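Local coordinates for protein type-2Ba cytolytic delta-endotoxin (Bacillus thuringiensis serovar israelensis, PDB 2RCI) that probably kills the larvae of dipteran insects by forming pores in the epithelial cell membrane of the insect midgut, at residues S75-Q80 / A178-K183; N108-L113 / F158-D163; E114-E119 / Y134-L139. All blocks are in the same frame, centred on the assembly; numbering follows the deposited sequence.

Contact 1: residues S75-Q80 / A178-K183; sequences SVMISQ and ARYEVK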
ATOM      1  N   SER A  75       0.047 -11.622 -12.215  1.00 14.84           N
ATOM      2  CA  SER A  75      -1.257 -11.978 -11.602  1.00 14.62           C
ATOM      3  C   SER A  75      -1.163 -12.816 -10.323  1.00 14.57           C
ATOM      4  O   SER A  75      -1.885 -12.578  -9.362  1.00 13.80           O
ATOM      5  CB  SER A  75      -2.109 -12.748 -12.625  1.00 14.04           C
ATOM      6  OG  SER A  75      -1.470 -13.982 -12.950  1.00 16.79           O
ATOM      7  N   VAL A  76      -0.273 -13.808 -10.320  1.00 14.25           N
ATOM      8  CA  VAL A  76      -0.080 -14.708  -9.164  1.00 14.75           C
ATOM      9  C   VAL A  76       0.492 -13.911  -7.984  1.00 14.60           C
ATOM     10  O   VAL A  76       0.087 -14.090  -6.828  1.00 13.72           O
ATOM     11  CB  VAL A  76       0.793 -15.912  -9.574  1.00 14.59           C
ATOM     12  CG1 VAL A  76       1.126 -16.806  -8.388  1.00 16.48           C
ATOM     13  CG2 VAL A  76       0.043 -16.709 -10.680  1.00 14.54           C
ATOM     14  N   MET A  77       1.415 -13.005  -8.294  1.00 15.05           N
ATOM     15  CA  MET A  77       1.972 -12.107  -7.281  1.00 15.39           C
ATOM     16  C   MET A  77       0.897 -11.229  -6.638  1.00 15.27           C
ATOM     17  O   MET A  77       0.851 -11.082  -5.410  1.00 15.03           O
ATOM     18  CB  MET A  77       3.062 -11.217  -7.877  1.00 15.99           C
ATOM     19  CG  MET A  77       3.654 -10.273  -6.849  1.00 17.44           C
ATOM     20  SD  MET A  77       5.194  -9.540  -7.413  1.00 17.99           S
ATOM     21  CE  MET A  77       4.743  -8.815  -8.994  1.00 20.64           C
ATOM     22  N   ILE A  78       0.036 -10.663  -7.480  1.00 15.18           N
ATOM     23  CA  ILE A  78      -1.079  -9.808  -7.028  1.00 15.33           C
ATOM     24  C   ILE A  78      -2.005 -10.589  -6.094  1.00 14.73           C
ATOM     25  O   ILE A  78      -2.422 -10.055  -5.055  1.00 13.96           O
ATOM     26  CB  ILE A  78      -1.845  -9.214  -8.252  1.00 14.92           C
ATOM     27  CG1 ILE A  78      -0.978  -8.142  -8.947  1.00 15.87           C
ATOM     28  CG2 ILE A  78      -3.213  -8.620  -7.820  1.00 13.13           C
ATOM     29  CD1 ILE A  78      -1.487  -7.751 -10.362  1.00 16.20           C
ATOM     30  N   SER A  79      -2.346 -11.823  -6.480  1.00 15.42           N
ATOM     31  CA  SER A  79      -3.190 -12.710  -5.643  1.00 15.37           C
ATOM     32  C   SER A  79      -2.551 -12.991  -4.276  1.00 16.13           C
ATOM     33  O   SER A  79      -3.241 -12.952  -3.242  1.00 14.38           O
ATOM     34  CB  SER A  79      -3.476 -14.027  -6.349  1.00 16.60           C
ATOM     35  OG  SER A  79      -4.177 -13.791  -7.559  1.00 13.93           O
ATOM     36  N   GLN A  80      -1.251 -13.304  -4.292  1.00 15.74           N
ATOM     37  CA  GLN A  80      -0.496 -13.489  -3.056  1.00 16.61           C
ATOM     38  C   GLN A  80      -0.543 -12.254  -2.165  1.00 15.91           C
ATOM     39  O   GLN A  80      -0.799 -12.375  -0.963  1.00 14.99           O
ATOM     40  CB  GLN A  80       0.956 -13.922  -3.330  1.00 16.71           C
ATOM     41  CG  GLN A  80       1.030 -15.392  -3.746  1.00 20.02           C
ATOM     42  CD  GLN A  80       2.459 -15.921  -3.950  1.00 20.03           C
ATOM     43  OE1 GLN A  80       2.666 -16.883  -4.695  1.00 27.55           O
ATOM     44  NE2 GLN A  80       3.427 -15.311  -3.293  1.00 22.88           N
ATOM     45  N   ALA A 178       8.261 -12.154 -14.439  1.00 19.22           N
ATOM     46  CA  ALA A 178       9.589 -11.610 -14.291  1.00 18.61           C
ATOM     47  C   ALA A 178      10.090 -11.998 -12.922  1.00 19.25           C
ATOM     48  O   ALA A 178       9.346 -12.560 -12.098  1.00 17.47           O
ATOM     49  CB  ALA A 178       9.583 -10.074 -14.453  1.00 18.57           C
ATOM     50  N   ARG A 179      11.359 -11.689 -12.670  1.00 19.67           N
ATOM     51  CA  ARG A 179      11.952 -12.031 -11.403  1.00 20.50           C
ATOM     52  C   ARG A 179      11.781 -10.808 -10.511  1.00 20.03           C
ATOM     53  O   ARG A 179      12.355  -9.731 -10.785  1.00 20.34           O
ATOM     54  CB  ARG A 179      13.426 -12.424 -11.545  1.00 21.41           C
ATOM     55  CG  ARG A 179      14.025 -12.874 -10.226  1.00 24.44           C
ATOM     56  CD  ARG A 179      15.424 -13.464 -10.395  1.00 29.28           C
ATOM     57  NE  ARG A 179      16.030 -13.594  -9.080  1.00 35.68           N
ATOM     58  CZ  ARG A 179      15.860 -14.631  -8.272  1.00 38.26           C
ATOM     59  NH1 ARG A 179      15.117 -15.673  -8.652  1.00 41.69           N
ATOM     60  NH2 ARG A 179      16.448 -14.626  -7.082  1.00 40.85           N
ATOM     61  N   TYR A 180      10.924 -10.985  -9.508  1.00 19.16           N
ATOM     62  CA  TYR A 180      10.563  -9.933  -8.552  1.00 18.49           C
ATOM     63  C   TYR A 180      11.147 -10.157  -7.195  1.00 18.57           C
ATOM     64  O   TYR A 180      11.104 -11.283  -6.645  1.00 18.13           O
ATOM     65  CB  TYR A 180       9.037  -9.799  -8.380  1.00 18.00           C
ATOM     66  CG  TYR A 180       8.373  -8.989  -9.463  1.00 17.56           C
ATOM     67  CD1 TYR A 180       7.825  -9.609 -10.607  1.00 16.03           C
ATOM     68  CD2 TYR A 180       8.290  -7.607  -9.362  1.00 17.34           C
ATOM     69  CE1 TYR A 180       7.224  -8.836 -11.617  1.00 15.37           C
ATOM     70  CE2 TYR A 180       7.682  -6.842 -10.338  1.00 16.35           C
ATOM     71  CZ  TYR A 180       7.153  -7.465 -11.467  1.00 15.90           C
ATOM     72  OH  TYR A 180       6.551  -6.677 -12.408  1.00 15.09           O
ATOM     73  N   GLU A 181      11.637  -9.053  -6.639  1.00 18.65           N
ATOM     74  CA  GLU A 181      11.966  -8.972  -5.241  1.00 19.82           C
ATOM     75  C   GLU A 181      11.108  -7.852  -4.632  1.00 19.09           C
ATOM     76  O   GLU A 181      11.260  -6.690  -4.986  1.00 19.88           O
ATOM     77  CB  GLU A 181      13.441  -8.664  -5.080  1.00 20.97           C
ATOM     78  CG  GLU A 181      13.881  -8.840  -3.656  1.00 24.29           C
ATOM     79  CD  GLU A 181      15.328  -8.459  -3.440  1.00 31.95           C
ATOM     80  OE1 GLU A 181      16.131  -8.493  -4.425  1.00 32.29           O
ATOM     81  OE2 GLU A 181      15.633  -8.110  -2.278  1.00 33.44           O
ATOM     82  N   VAL A 182      10.194  -8.207  -3.742  1.00 18.92           N
ATOM     83  CA  VAL A 182       9.253  -7.244  -3.183  1.00 18.73           C
ATOM     84  C   VAL A 182       9.308  -7.268  -1.654  1.00 18.61           C
ATOM     85  O   VAL A 182       9.078  -8.334  -1.039  1.00 18.59           O
ATOM     86  CB  VAL A 182       7.795  -7.574  -3.651  1.00 19.39           C
ATOM     87  CG1 VAL A 182       6.781  -6.608  -2.969  1.00 19.84           C
ATOM     88  CG2 VAL A 182       7.708  -7.501  -5.161  1.00 18.24           C
ATOM     89  N   LYS A 183       9.654  -6.124  -1.059  1.00 19.71           N
ATOM     90  CA  LYS A 183       9.649  -5.940   0.400  1.00 21.05           C
ATOM     91  C   LYS A 183       8.407  -5.115   0.728  1.00 20.11           C
ATOM     92  O   LYS A 183       8.096  -4.156   0.046  1.00 20.46           O
ATOM     93  CB  LYS A 183      10.896  -5.200   0.922  1.00 20.86           C
ATOM     94  CG  LYS A 183      10.971  -5.320   2.441  1.00 25.06           C
ATOM     95  CD  LYS A 183      12.172  -4.650   3.124  1.00 24.36           C
ATOM     96  CE  LYS A 183      12.103  -4.998   4.623  1.00 29.93           C
ATOM     97  NZ  LYS A 183      13.393  -4.871   5.355  1.00 30.61           N
TER
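M77 reaches from its helix across to the strand and lays its terminal methyl on the aromatic ring of Y180, the two side chains meeting nearly at right angles. CE of M77 stands 3.4 Å from the centroid of the Y180 ring and only 5° off the ring normal, a CH-pi contact made squarely over the face. The sulfur follows on the same ring: SD of M77 is 4.2 Å from the Y180 centroid and 25° off the normal, shifted toward CG and CB, which makes this a Met-aromatic contact as well. The methionine chain runs straight out from the helix, CG anti to the backbone N, and then bends at chi3 (54°), which turns the methyl over the middle of the ring. Two residues on from Y180, V182, whose CB also points toward the helix, brings CG2 to 3.9 Å from M77 SD. No hydrogen bond joins the segments; the contact is buried and apolar. Through M77, helix 74-89 packs on strand 177-192; the same residue also touches I68 of strand 66-69 and F110 of helix 96-110, while I160 and V162 of strand 150-162 lie against Y180.

Contact 2: residues N108-L113 / F158-D163; sequences NTFTNL and FEITVD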
ATOM      1  N   ASN A 108      -2.270  -1.801  -9.912  1.00 15.65           N
ATOM      2  CA  ASN A 108      -1.592  -0.580 -10.317  1.00 16.48           C
ATOM      3  C   ASN A 108      -0.224  -0.341  -9.650  1.00 16.42           C
ATOM      4  O   ASN A 108       0.500   0.590 -10.028  1.00 17.97           O
ATOM      5  CB  ASN A 108      -2.543   0.614 -10.126  1.00 17.08           C
ATOM      6  CG  ASN A 108      -3.685   0.578 -11.117  1.00 17.55           C
ATOM      7  OD1 ASN A 108      -3.519   0.085 -12.211  1.00 24.00           O
ATOM      8  ND2 ASN A 108      -4.854   1.091 -10.729  1.00 22.25           N
ATOM      9  N   THR A 109       0.162  -1.225  -8.738  1.00 15.99           N
ATOM     10  CA  THR A 109       1.490  -1.155  -8.102  1.00 16.31           C
ATOM     11  C   THR A 109       2.537  -1.743  -9.070  1.00 16.62           C
ATOM     12  O   THR A 109       3.695  -1.342  -9.053  1.00 15.84           O
ATOM     13  CB  THR A 109       1.484  -1.955  -6.782  1.00 16.35           C
ATOM     14  OG1 THR A 109       0.596  -1.326  -5.842  1.00 16.02           O
ATOM     15  CG2 THR A 109       2.917  -2.098  -6.158  1.00 17.40           C
ATOM     16  N   PHE A 110       2.082  -2.662  -9.932  1.00 16.99           N
ATOM     17  CA  PHE A 110       2.971  -3.460 -10.803  1.00 17.61           C
ATOM     18  C   PHE A 110       2.726  -3.228 -12.293  1.00 17.60           C
ATOM     19  O   PHE A 110       3.603  -3.537 -13.133  1.00 17.58           O
ATOM     20  CB  PHE A 110       2.812  -4.955 -10.498  1.00 18.07           C
ATOM     21  CG  PHE A 110       3.171  -5.319  -9.106  1.00 19.23           C
ATOM     22  CD1 PHE A 110       4.510  -5.254  -8.684  1.00 19.08           C
ATOM     23  CD2 PHE A 110       2.173  -5.672  -8.180  1.00 17.89           C
ATOM     24  CE1 PHE A 110       4.873  -5.602  -7.395  1.00 19.38           C
ATOM     25  CE2 PHE A 110       2.528  -6.008  -6.828  1.00 18.14           C
ATOM     26  CZ  PHE A 110       3.888  -5.988  -6.451  1.00 19.25           C
ATOM     27  N   THR A 111       1.526  -2.751 -12.634  1.00 17.78           N
ATOM     28  CA  THR A 111       1.107  -2.583 -14.046  1.00 16.58           C
ATOM     29  C   THR A 111       0.472  -1.193 -14.230  1.00 17.76           C
ATOM     30  O   THR A 111       0.303  -0.457 -13.262  1.00 16.83           O
ATOM     31  CB  THR A 111       0.104  -3.713 -14.534  1.00 16.52           C
ATOM     32  OG1 THR A 111      -1.143  -3.603 -13.836  1.00 16.70           O
ATOM     33  CG2 THR A 111       0.700  -5.149 -14.365  1.00 17.07           C
ATOM     34  N   ASN A 112       0.109  -0.851 -15.472  1.00 17.22           N
ATOM     35  CA  ASN A 112      -0.335   0.484 -15.804  1.00 18.72           C
ATOM     36  C   ASN A 112       0.661   1.529 -15.271  1.00 18.72           C
ATOM     37  O   ASN A 112       0.242   2.569 -14.788  1.00 18.37           O
ATOM     38  CB  ASN A 112      -1.711   0.767 -15.205  1.00 18.96           C
ATOM     39  CG  ASN A 112      -2.783  -0.146 -15.734  1.00 24.12           C
ATOM     40  OD1 ASN A 112      -2.907  -0.337 -16.946  1.00 26.58           O
ATOM     41  ND2 ASN A 112      -3.590  -0.708 -14.823  1.00 26.81           N
ATOM     42  N   LEU A 113       1.954   1.217 -15.325  1.00 19.34           N
ATOM     43  CA  LEU A 113       2.965   2.102 -14.747  1.00 20.81           C
ATOM     44  C   LEU A 113       3.213   3.306 -15.657  1.00 21.74           C
ATOM     45  O   LEU A 113       3.567   4.378 -15.176  1.00 21.09           O
ATOM     46  CB  LEU A 113       4.284   1.351 -14.458  1.00 20.61           C
ATOM     47  CG  LEU A 113       4.210   0.268 -13.375  1.00 20.32           C
ATOM     48  CD1 LEU A 113       5.581  -0.397 -13.206  1.00 20.51           C
ATOM     49  CD2 LEU A 113       3.751   0.939 -12.081  1.00 20.60           C
ATOM     50  N   PHE A 158       5.784  -0.583  -0.744  1.00 18.62           N
ATOM     51  CA  PHE A 158       6.561  -1.671  -1.322  1.00 18.63           C
ATOM     52  C   PHE A 158       7.922  -1.160  -1.807  1.00 18.50           C
ATOM     53  O   PHE A 158       8.020  -0.047  -2.304  1.00 19.80           O
ATOM     54  CB  PHE A 158       5.844  -2.267  -2.538  1.00 18.92           C
ATOM     55  CG  PHE A 158       4.490  -2.832  -2.229  1.00 18.68           C
ATOM     56  CD1 PHE A 158       4.382  -4.084  -1.648  1.00 20.27           C
ATOM     57  CD2 PHE A 158       3.338  -2.101  -2.512  1.00 19.42           C
ATOM     58  CE1 PHE A 158       3.118  -4.650  -1.379  1.00 19.90           C
ATOM     59  CE2 PHE A 158       2.073  -2.647  -2.255  1.00 18.96           C
ATOM     60  CZ  PHE A 158       1.970  -3.907  -1.649  1.00 16.75           C
ATOM     61  N   GLU A 159       8.950  -1.983  -1.646  1.00 19.49           N
ATOM     62  CA  GLU A 159      10.244  -1.761  -2.304  1.00 20.70           C
ATOM     63  C   GLU A 159      10.334  -2.870  -3.328  1.00 19.77           C
ATOM     64  O   GLU A 159      10.402  -4.054  -2.963  1.00 20.28           O
ATOM     65  CB  GLU A 159      11.401  -1.920  -1.303  1.00 21.41           C
ATOM     66  CG  GLU A 159      11.207  -1.178  -0.018  1.00 23.66           C
ATOM     67  CD  GLU A 159      12.482  -1.149   0.851  1.00 24.86           C
ATOM     68  OE1 GLU A 159      13.542  -1.668   0.409  1.00 29.63           O
ATOM     69  OE2 GLU A 159      12.405  -0.584   1.950  1.00 26.22           O
ATOM     70  N   ILE A 160      10.307  -2.487  -4.601  1.00 19.59           N
ATOM     71  CA  ILE A 160      10.195  -3.449  -5.689  1.00 19.06           C
ATOM     72  C   ILE A 160      11.436  -3.382  -6.570  1.00 19.34           C
ATOM     73  O   ILE A 160      11.812  -2.304  -7.051  1.00 18.46           O
ATOM     74  CB  ILE A 160       8.927  -3.225  -6.534  1.00 19.93           C
ATOM     75  CG1 ILE A 160       7.670  -3.354  -5.651  1.00 19.30           C
ATOM     76  CG2 ILE A 160       8.884  -4.244  -7.702  1.00 20.10           C
ATOM     77  CD1 ILE A 160       6.433  -2.640  -6.198  1.00 19.66           C
ATOM     78  N   THR A 161      12.049  -4.540  -6.757  1.00 18.93           N
ATOM     79  CA  THR A 161      13.173  -4.711  -7.690  1.00 19.72           C
ATOM     80  C   THR A 161      12.771  -5.797  -8.682  1.00 19.19           C
ATOM     81  O   THR A 161      12.329  -6.865  -8.294  1.00 19.55           O
ATOM     82  CB  THR A 161      14.434  -5.135  -6.955  1.00 20.10           C
ATOM     83  OG1 THR A 161      14.797  -4.109  -6.008  1.00 19.48           O
ATOM     84  CG2 THR A 161      15.583  -5.349  -7.976  1.00 21.58           C
ATOM     85  N   VAL A 162      12.929  -5.525  -9.968  1.00 18.82           N
ATOM     86  CA  VAL A 162      12.502  -6.494 -10.994  1.00 18.75           C
ATOM     87  C   VAL A 162      13.533  -6.544 -12.127  1.00 19.05           C
ATOM     88  O   VAL A 162      14.105  -5.508 -12.483  1.00 19.07           O
ATOM     89  CB  VAL A 162      11.074  -6.146 -11.496  1.00 18.84           C
ATOM     90  CG1 VAL A 162      10.978  -4.700 -11.968  1.00 19.08           C
ATOM     91  CG2 VAL A 162      10.573  -7.135 -12.576  1.00 18.31           C
ATOM     92  N   ASP A 163      13.766  -7.731 -12.681  1.00 19.81           N
ATOM     93  CA  ASP A 163      14.806  -7.903 -13.716  1.00 20.63           C
ATOM     94  C   ASP A 163      14.354  -7.489 -15.113  1.00 21.03           C
ATOM     95  O   ASP A 163      14.595  -8.206 -16.098  1.00 20.62           O
ATOM     96  CB  ASP A 163      15.370  -9.330 -13.701  1.00 21.02           C
ATOM     97  CG  ASP A 163      14.350 -10.397 -14.156  1.00 24.13           C
ATOM     98  OD1 ASP A 163      13.124 -10.171 -14.050  1.00 25.94           O
ATOM     99  OD2 ASP A 163      14.788 -11.486 -14.593  1.00 26.91           O
TER
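The methyl CD1 of I160 is shared by T109 and F110 of helix 96-110, lying 3.6 Å from CG2 of T109 and equally 3.6 Å from CE1 of F110. The same T109 methyl also touches the F158 ring, two residues back along the strand from I160, where CG2 is 3.7 Å from CD2 of F158. Both aromatic rings are met obliquely by these methyl groups across the contact, but within its own segment CG2 of T109 also sits over the centre of the F110 ring, 3.9 Å above its plane. This methyl is therefore lodged among two rings and an isoleucine. The threonine torsion (chi1 -65°) points CG2 away from the backbone N and leaves OG1 to hydrogen-bond to A105 O, one turn back in the helix. The pairing is part of the alpha/beta architecture of the Cyt toxins, a beta-sheet enclosed by two helix layers, with alternate strand residues F158 and I160 facing the helix. Further out, I81 of helix 74-89 touches both F110 and F158. ND2 of N112 donates to OD1 of N108 over 2.7 Å in a nearly straight bond (166°), linking these two side chains, and T109 O accepts a hydrogen bond from Y134 OH.

Contact 3: residues E114-E119 / Y134-L139; sequences EPQVDE and YFYKIL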
ATOM      1  N   GLU A 114       3.021   3.129 -16.971  1.00 23.43           N
ATOM      2  CA  GLU A 114       3.267   4.230 -17.919  1.00 24.37           C
ATOM      3  C   GLU A 114       2.508   5.535 -17.550  1.00 24.08           C
ATOM      4  O   GLU A 114       3.152   6.561 -17.376  1.00 23.39           O
ATOM      5  CB  GLU A 114       3.049   3.764 -19.365  1.00 24.77           C
ATOM      6  CG  GLU A 114       3.362   4.794 -20.432  1.00 29.52           C
ATOM      7  CD  GLU A 114       2.106   5.426 -20.969  1.00 36.12           C
ATOM      8  OE1 GLU A 114       1.591   6.370 -20.340  1.00 38.01           O
ATOM      9  OE2 GLU A 114       1.618   4.963 -22.024  1.00 41.24           O
ATOM     10  N   PRO A 115       1.161   5.485 -17.362  1.00 24.37           N
ATOM     11  CA  PRO A 115       0.433   6.710 -16.902  1.00 24.97           C
ATOM     12  C   PRO A 115       0.839   7.247 -15.524  1.00 24.41           C
ATOM     13  O   PRO A 115       0.628   8.418 -15.233  1.00 25.45           O
ATOM     14  CB  PRO A 115      -1.045   6.285 -16.889  1.00 25.11           C
ATOM     15  CG  PRO A 115      -1.029   4.803 -16.873  1.00 25.20           C
ATOM     16  CD  PRO A 115       0.235   4.356 -17.588  1.00 24.49           C
ATOM     17  N   GLN A 116       1.437   6.403 -14.693  1.00 24.02           N
ATOM     18  CA  GLN A 116       1.754   6.772 -13.315  1.00 22.95           C
ATOM     19  C   GLN A 116       3.197   7.249 -13.175  1.00 23.32           C
ATOM     20  O   GLN A 116       3.665   7.562 -12.070  1.00 22.42           O
ATOM     21  CB  GLN A 116       1.566   5.545 -12.412  1.00 22.99           C
ATOM     22  CG  GLN A 116       0.137   4.992 -12.336  1.00 22.23           C
ATOM     23  CD  GLN A 116       0.099   3.776 -11.427  1.00 21.70           C
ATOM     24  OE1 GLN A 116       0.074   2.630 -11.888  1.00 22.07           O
ATOM     25  NE2 GLN A 116       0.197   4.018 -10.134  1.00 19.01           N
ATOM     26  N   VAL A 117       3.900   7.325 -14.299  1.00 23.56           N
ATOM     27  CA  VAL A 117       5.373   7.391 -14.272  1.00 24.21           C
ATOM     28  C   VAL A 117       5.894   8.550 -13.419  1.00 24.30           C
ATOM     29  O   VAL A 117       6.908   8.407 -12.726  1.00 23.79           O
ATOM     30  CB  VAL A 117       5.989   7.312 -15.739  1.00 24.78           C
ATOM     31  CG1 VAL A 117       5.736   8.598 -16.543  1.00 26.58           C
ATOM     32  CG2 VAL A 117       7.474   6.956 -15.705  1.00 24.76           C
ATOM     33  N   ASP A 118       5.192   9.691 -13.455  1.00 24.79           N
ATOM     34  CA  ASP A 118       5.617  10.900 -12.759  1.00 26.32           C
ATOM     35  C   ASP A 118       4.817  11.217 -11.499  1.00 26.34           C
ATOM     36  O   ASP A 118       4.950  12.315 -10.950  1.00 25.41           O
ATOM     37  CB  ASP A 118       5.571  12.123 -13.700  1.00 27.74           C
ATOM     38  CG  ASP A 118       6.516  11.996 -14.872  1.00 29.61           C
ATOM     39  OD1 ASP A 118       7.678  11.609 -14.655  1.00 33.82           O
ATOM     40  OD2 ASP A 118       6.088  12.261 -16.020  1.00 34.73           O
ATOM     41  N   GLU A 119       4.013  10.262 -11.031  1.00 25.10           N
ATOM     42  CA  GLU A 119       3.179  10.493  -9.854  1.00 25.21           C
ATOM     43  C   GLU A 119       4.024  10.459  -8.579  1.00 25.75           C
ATOM     44  O   GLU A 119       5.062   9.785  -8.526  1.00 24.56           O
ATOM     45  CB  GLU A 119       2.020   9.501  -9.808  1.00 24.74           C
ATOM     46  CG  GLU A 119       1.085   9.581 -11.051  1.00 26.41           C
ATOM     47  CD  GLU A 119      -0.035  10.628 -10.925  1.00 31.33           C
ATOM     48  OE1 GLU A 119       0.103  11.594 -10.136  1.00 30.30           O
ATOM     49  OE2 GLU A 119      -1.075  10.451 -11.610  1.00 32.99           O
ATOM     50  N   TYR A 134      11.996   0.385  -7.594  1.00 17.90           N
ATOM     51  CA  TYR A 134      11.180   1.532  -7.233  1.00 17.47           C
ATOM     52  C   TYR A 134      10.484   1.358  -5.887  1.00 17.50           C
ATOM     53  O   TYR A 134      10.405   0.239  -5.390  1.00 18.07           O
ATOM     54  CB  TYR A 134      10.164   1.821  -8.321  1.00 17.16           C
ATOM     55  CG  TYR A 134       9.121   0.753  -8.635  1.00 18.06           C
ATOM     56  CD1 TYR A 134       7.775   0.898  -8.191  1.00 15.81           C
ATOM     57  CD2 TYR A 134       9.434  -0.317  -9.450  1.00 16.52           C
ATOM     58  CE1 TYR A 134       6.791  -0.061  -8.542  1.00 16.89           C
ATOM     59  CE2 TYR A 134       8.460  -1.262  -9.826  1.00 16.45           C
ATOM     60  CZ  TYR A 134       7.156  -1.133  -9.355  1.00 17.84           C
ATOM     61  OH  TYR A 134       6.215  -2.059  -9.728  1.00 17.52           O
ATOM     62  N   PHE A 135      10.036   2.469  -5.308  1.00 17.33           N
ATOM     63  CA  PHE A 135       9.130   2.438  -4.145  1.00 18.12           C
ATOM     64  C   PHE A 135       7.713   2.734  -4.647  1.00 17.49           C
ATOM     65  O   PHE A 135       7.538   3.522  -5.566  1.00 17.82           O
ATOM     66  CB  PHE A 135       9.479   3.540  -3.142  1.00 19.66           C
ATOM     67  CG  PHE A 135      10.864   3.430  -2.550  1.00 20.55           C
ATOM     68  CD1 PHE A 135      11.433   2.195  -2.271  1.00 23.03           C
ATOM     69  CD2 PHE A 135      11.561   4.595  -2.193  1.00 23.05           C
ATOM     70  CE1 PHE A 135      12.712   2.106  -1.708  1.00 25.81           C
ATOM     71  CE2 PHE A 135      12.822   4.528  -1.635  1.00 25.08           C
ATOM     72  CZ  PHE A 135      13.399   3.282  -1.373  1.00 24.07           C
ATOM     73  N   TYR A 136       6.710   2.134  -4.008  1.00 17.81           N
ATOM     74  CA  TYR A 136       5.323   2.398  -4.367  1.00 16.64           C
ATOM     75  C   TYR A 136       4.551   2.401  -3.054  1.00 16.54           C
ATOM     76  O   TYR A 136       4.688   1.468  -2.235  1.00 15.44           O
ATOM     77  CB  TYR A 136       4.783   1.301  -5.279  1.00 17.65           C
ATOM     78  CG  TYR A 136       3.496   1.706  -5.978  1.00 17.30           C
ATOM     79  CD1 TYR A 136       3.500   2.153  -7.300  1.00 18.55           C
ATOM     80  CD2 TYR A 136       2.270   1.660  -5.302  1.00 19.51           C
ATOM     81  CE1 TYR A 136       2.312   2.552  -7.927  1.00 19.35           C
ATOM     82  CE2 TYR A 136       1.093   2.036  -5.913  1.00 19.82           C
ATOM     83  CZ  TYR A 136       1.113   2.478  -7.228  1.00 17.92           C
ATOM     84  OH  TYR A 136      -0.068   2.855  -7.819  1.00 18.91           O
ATOM     85  N   LYS A 137       3.752   3.446  -2.866  1.00 16.65           N
ATOM     86  CA  LYS A 137       3.066   3.663  -1.581  1.00 18.61           C
ATOM     87  C   LYS A 137       1.589   3.880  -1.763  1.00 17.25           C
ATOM     88  O   LYS A 137       1.170   4.654  -2.628  1.00 17.72           O
ATOM     89  CB  LYS A 137       3.656   4.842  -0.821  1.00 18.64           C
ATOM     90  CG  LYS A 137       5.105   4.582  -0.374  1.00 20.07           C
ATOM     91  CD  LYS A 137       5.686   5.783   0.380  1.00 22.38           C
ATOM     92  CE  LYS A 137       5.905   7.056  -0.501  1.00 27.28           C
ATOM     93  NZ  LYS A 137       6.487   6.857  -1.860  1.00 29.46           N
ATOM     94  N   ILE A 138       0.818   3.179  -0.931  1.00 17.20           N
ATOM     95  CA  ILE A 138      -0.645   3.206  -0.988  1.00 17.99           C
ATOM     96  C   ILE A 138      -1.144   3.487   0.431  1.00 18.37           C
ATOM     97  O   ILE A 138      -0.511   3.058   1.406  1.00 18.52           O
ATOM     98  CB  ILE A 138      -1.210   1.839  -1.395  1.00 18.26           C
ATOM     99  CG1 ILE A 138      -0.677   1.399  -2.775  1.00 18.06           C
ATOM    100  CG2 ILE A 138      -2.751   1.875  -1.407  1.00 20.13           C
ATOM    101  CD1 ILE A 138      -0.939  -0.101  -3.075  1.00 18.22           C
ATOM    102  N   LEU A 139      -2.247   4.213   0.558  1.00 18.81           N
ATOM    103  CA  LEU A 139      -2.860   4.393   1.896  1.00 18.85           C
ATOM    104  C   LEU A 139      -4.364   4.218   1.790  1.00 18.54           C
ATOM    105  O   LEU A 139      -5.061   5.028   1.138  1.00 18.55           O
ATOM    106  CB  LEU A 139      -2.499   5.743   2.530  1.00 19.95           C
ATOM    107  CG  LEU A 139      -2.862   5.952   4.021  1.00 21.01           C
ATOM    108  CD1 LEU A 139      -1.958   6.977   4.688  1.00 24.54           C
ATOM    109  CD2 LEU A 139      -4.354   6.277   4.237  1.00 23.61           C
TER
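Q116 and Y136 meet through the end of the glutamine side chain and the phenol oxygen, and the rest of the two segments stays apart. The modelled NE2 of Q116 lies 2.6 Å from OH of Y136, at the edge of the tyrosine ring and near its plane; the amide is probably turned over in the model, so which of its two ends faces the phenol is uncertain. The amide and ring planes stand 85° apart. Q116 gets there by an extended chain beyond CG (chi2 179°), while Y136, its CG trans to the main-chain nitrogen (chi1 -164°), swings its ring out so that the phenol end meets the loop. Both residues are buried, and the phenol oxygen is hydrogen-bonded to N11 ND2. The outer side of the loop is looser: P115 and D118 are exposed and do not approach the strand. D118 lies within the type I beta turn from Q116 to E119, closed by E119 N donating to Q116 O at 2.9 Å. In this loop between helix 96-110 and strand 122-127, Q116 touches N108 of the helix and W121 packs its ring against Y136, while T109 of helix 96-110 lies against Y136 and I138, on strand 132-142.

In the fold
All three contacts reach one mixed sheet, through the neighbouring strands 177-192, 150-162 and 132-142 respectively. They are nested along the chain, contact 3 within the loop closed by contact 2 and that within the loop closed by contact 1. The centres of contact 1 and contact 2 lie about 9 Å apart, and those of contact 2 and contact 3 about 8 Å. Contact 1 and contact 3, with centres about 16 Å apart, do not touch. Contact 2 is the link: M77 CE packs on F110 CD1 at 3.6 Å, while strand pairing joins E181 to T161 and I160 to Y134. Helices 74-89 and 96-110, consecutive in the chain, with the loop after them, thus pack across adjacent strands of the toxin's sheet.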